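Local atomic coordinates of Ice-binding protein (Flavobacteriaceae bacterium, PDB entry 5UYT), a protein that acts as an antifreeze protein, probably by binding ice, with two ice-binding-like domains each built as a right-handed beta-helix. Residues A141-N145 with P202-G206. Residues are numbered along the deposited sequence; the frame is centred on the assembly and turned at random.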
ATOM      1  N   ALA A 141       2.719  15.507  18.089  1.00 30.24           N
ATOM      2  CA  ALA A 141       2.743  16.171  16.759  1.00 29.39           C
ATOM      3  C   ALA A 141       2.447  15.178  15.630  1.00 29.04           C
ATOM      4  O   ALA A 141       3.047  14.103  15.587  1.00 28.45           O
ATOM      5  CB  ALA A 141       4.096  16.850  16.504  1.00 29.17           C
ATOM      6  N   LEU A 142       1.559  15.569  14.709  1.00 28.19           N
ATOM      7  CA  LEU A 142       1.137  14.736  13.578  1.00 27.55           C
ATOM      8  C   LEU A 142       1.581  15.388  12.276  1.00 26.89           C
ATOM      9  O   LEU A 142       1.445  16.609  12.118  1.00 27.25           O
ATOM     10  CB  LEU A 142      -0.391  14.640  13.555  1.00 28.05           C
ATOM     11  CG  LEU A 142      -1.051  13.991  14.769  1.00 28.82           C
ATOM     12  CD1 LEU A 142      -2.552  14.214  14.663  1.00 29.81           C
ATOM     13  CD2 LEU A 142      -0.697  12.489  14.784  1.00 29.58           C
ATOM     14  N   ALA A 143       2.084  14.578  11.342  1.00 25.72           N
ATOM     15  CA  ALA A 143       2.531  15.099  10.034  1.00 24.89           C
ATOM     16  C   ALA A 143       1.419  15.847   9.285  1.00 25.83           C
ATOM     17  O   ALA A 143       1.687  16.853   8.610  1.00 25.89           O
ATOM     18  CB  ALA A 143       3.086  13.968   9.165  1.00 24.31           C
ATOM     19  N   CYS A 144       0.171  15.374   9.418  1.00 25.47           N
ATOM     20  CA  CYS A 144      -0.940  15.993   8.704  1.00 26.56           C
ATOM     21  C   CYS A 144      -1.209  17.455   9.131  1.00 27.36           C
ATOM     22  O   CYS A 144      -1.857  18.186   8.407  1.00 27.33           O
ATOM     23  CB  CYS A 144      -2.213  15.150   8.825  1.00 26.84           C
ATOM     24  SG  CYS A 144      -2.815  14.976  10.514  1.00 28.82           S
ATOM     25  N   ASN A 145      -0.699  17.836  10.303  1.00 28.10           N
ATOM     26  CA  ASN A 145      -0.786  19.204  10.854  1.00 28.42           C
ATOM     27  C   ASN A 145       0.472  20.067  10.635  1.00 28.51           C
ATOM     28  O   ASN A 145       0.591  21.177  11.186  1.00 29.04           O
ATOM     29  CB  ASN A 145      -1.104  19.122  12.349  1.00 29.96           C
ATOM     30  CG  ASN A 145      -2.579  18.856  12.629  1.00 30.39           C
ATOM     31  OD1 ASN A 145      -3.454  19.440  11.994  1.00 30.80           O
ATOM     32  ND2 ASN A 145      -2.858  18.022  13.620  1.00 30.83           N
ATOM     33  N   PRO A 202      -0.067  11.720   4.811  1.00 27.12           N
ATOM     34  CA  PRO A 202      -0.332  11.519   6.225  1.00 28.42           C
ATOM     35  C   PRO A 202      -1.771  11.075   6.442  1.00 29.55           C
ATOM     36  O   PRO A 202      -2.650  11.431   5.669  1.00 30.72           O
ATOM     37  CB  PRO A 202      -0.077  12.899   6.859  1.00 28.75           C
ATOM     38  CG  PRO A 202      -0.012  13.865   5.748  1.00 29.07           C
ATOM     39  CD  PRO A 202       0.072  13.141   4.436  1.00 27.42           C
ATOM     40  N   ILE A 203      -1.984  10.228   7.435  1.00 37.82           N
ATOM     41  CA  ILE A 203      -3.329   9.821   7.796  1.00 37.87           C
ATOM     42  C   ILE A 203      -3.754  10.715   8.963  1.00 38.77           C
ATOM     43  O   ILE A 203      -2.969  11.576   9.411  1.00 40.74           O
ATOM     44  CB  ILE A 203      -3.394   8.293   8.090  1.00 38.15           C
ATOM     45  CG1 ILE A 203      -2.465   7.902   9.243  1.00 38.45           C
ATOM     46  CG2 ILE A 203      -3.007   7.519   6.834  1.00 38.60           C
ATOM     47  CD1 ILE A 203      -2.322   6.388   9.440  1.00 38.62           C
ATOM     48  N   LEU A 204      -4.986  10.562   9.433  1.00 38.51           N
ATOM     49  CA  LEU A 204      -5.546  11.479  10.442  1.00 39.69           C
ATOM     50  C   LEU A 204      -5.847  12.867   9.859  1.00 40.01           C
ATOM     51  O   LEU A 204      -5.944  13.025   8.630  1.00 39.71           O
ATOM     52  CB  LEU A 204      -4.655  11.551  11.691  1.00 41.47           C
ATOM     53  CG  LEU A 204      -4.541  10.229  12.460  1.00 41.65           C
ATOM     54  CD1 LEU A 204      -3.099   9.885  12.803  1.00 42.44           C
ATOM     55  CD2 LEU A 204      -5.428  10.281  13.697  1.00 42.92           C
ATOM     56  N   CYS A 205      -6.019  13.861  10.733  1.00 39.57           N
ATOM     57  CA  CYS A 205      -6.533  15.162  10.340  1.00 41.06           C
ATOM     58  C   CYS A 205      -7.796  15.071   9.485  1.00 40.76           C
ATOM     59  O   CYS A 205      -7.935  15.798   8.489  1.00 41.35           O
ATOM     60  CB  CYS A 205      -5.474  16.000   9.620  1.00 41.33           C
ATOM     61  SG  CYS A 205      -4.116  16.508  10.689  1.00 40.99           S
ATOM     62  N   GLY A 206      -8.695  14.183   9.881  1.00 39.84           N
ATOM     63  CA  GLY A 206     -10.016  14.071   9.257  1.00 39.45           C
ATOM     64  C   GLY A 206     -10.058  13.170   8.030  1.00 37.82           C
ATOM     65  O   GLY A 206     -11.092  13.073   7.379  1.00 37.67           O
TER
HETATM   66  O   HOH W   1      -0.369  12.612  10.316  1.00 26.40           O
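Cys144 and Cys205 are joined by a disulfide, SG to SG 2.0 Å, that ties the loop after strand 198-200 to the short 3-10 turn leading into strand 146-150. The Cys144 sulfur sits between its own backbone N and carbonyl carbon (chi1 63°), which carries it out from the turn toward the other loop. Cys205, with SG anti to its carbonyl carbon (chi1 -68°), reaches back to meet it, and the bridge closes with a chi3 of 70°, bringing Cys144 CB and Cys205 CB to 3.5 Å. Cys205 SG sits over the flat face of the Asn145 amide, whose OD1, CG and ND2 all lie within 3.5 Å of it: packing, not a hydrogen bond through one edge. Pro202 covers the start of the turn with its ring: its CB lies 3.7 Å from Cys144 CB and 4.1 Å from Ala143 CB. Farther out, Leu142 and Leu204 cross at roughly a right angle, Leu142 CD2 against Leu204 CD1 at 4.1 Å. A water bridges the backbones, its oxygen 3.0 Å from Cys144 N and 2.9 Å from Ile203 O. Around the turn, Asn145 pairs through its backbone with Phe119, while Pro202 and Ala143 rest on Arg184 and Glu182 of strand 180-187. With no direct hydrogen bond between the segments, the covalent link, apolar contacts and one bridging water pin the irregular chain leaving the first beta-helical domain against one of its coils.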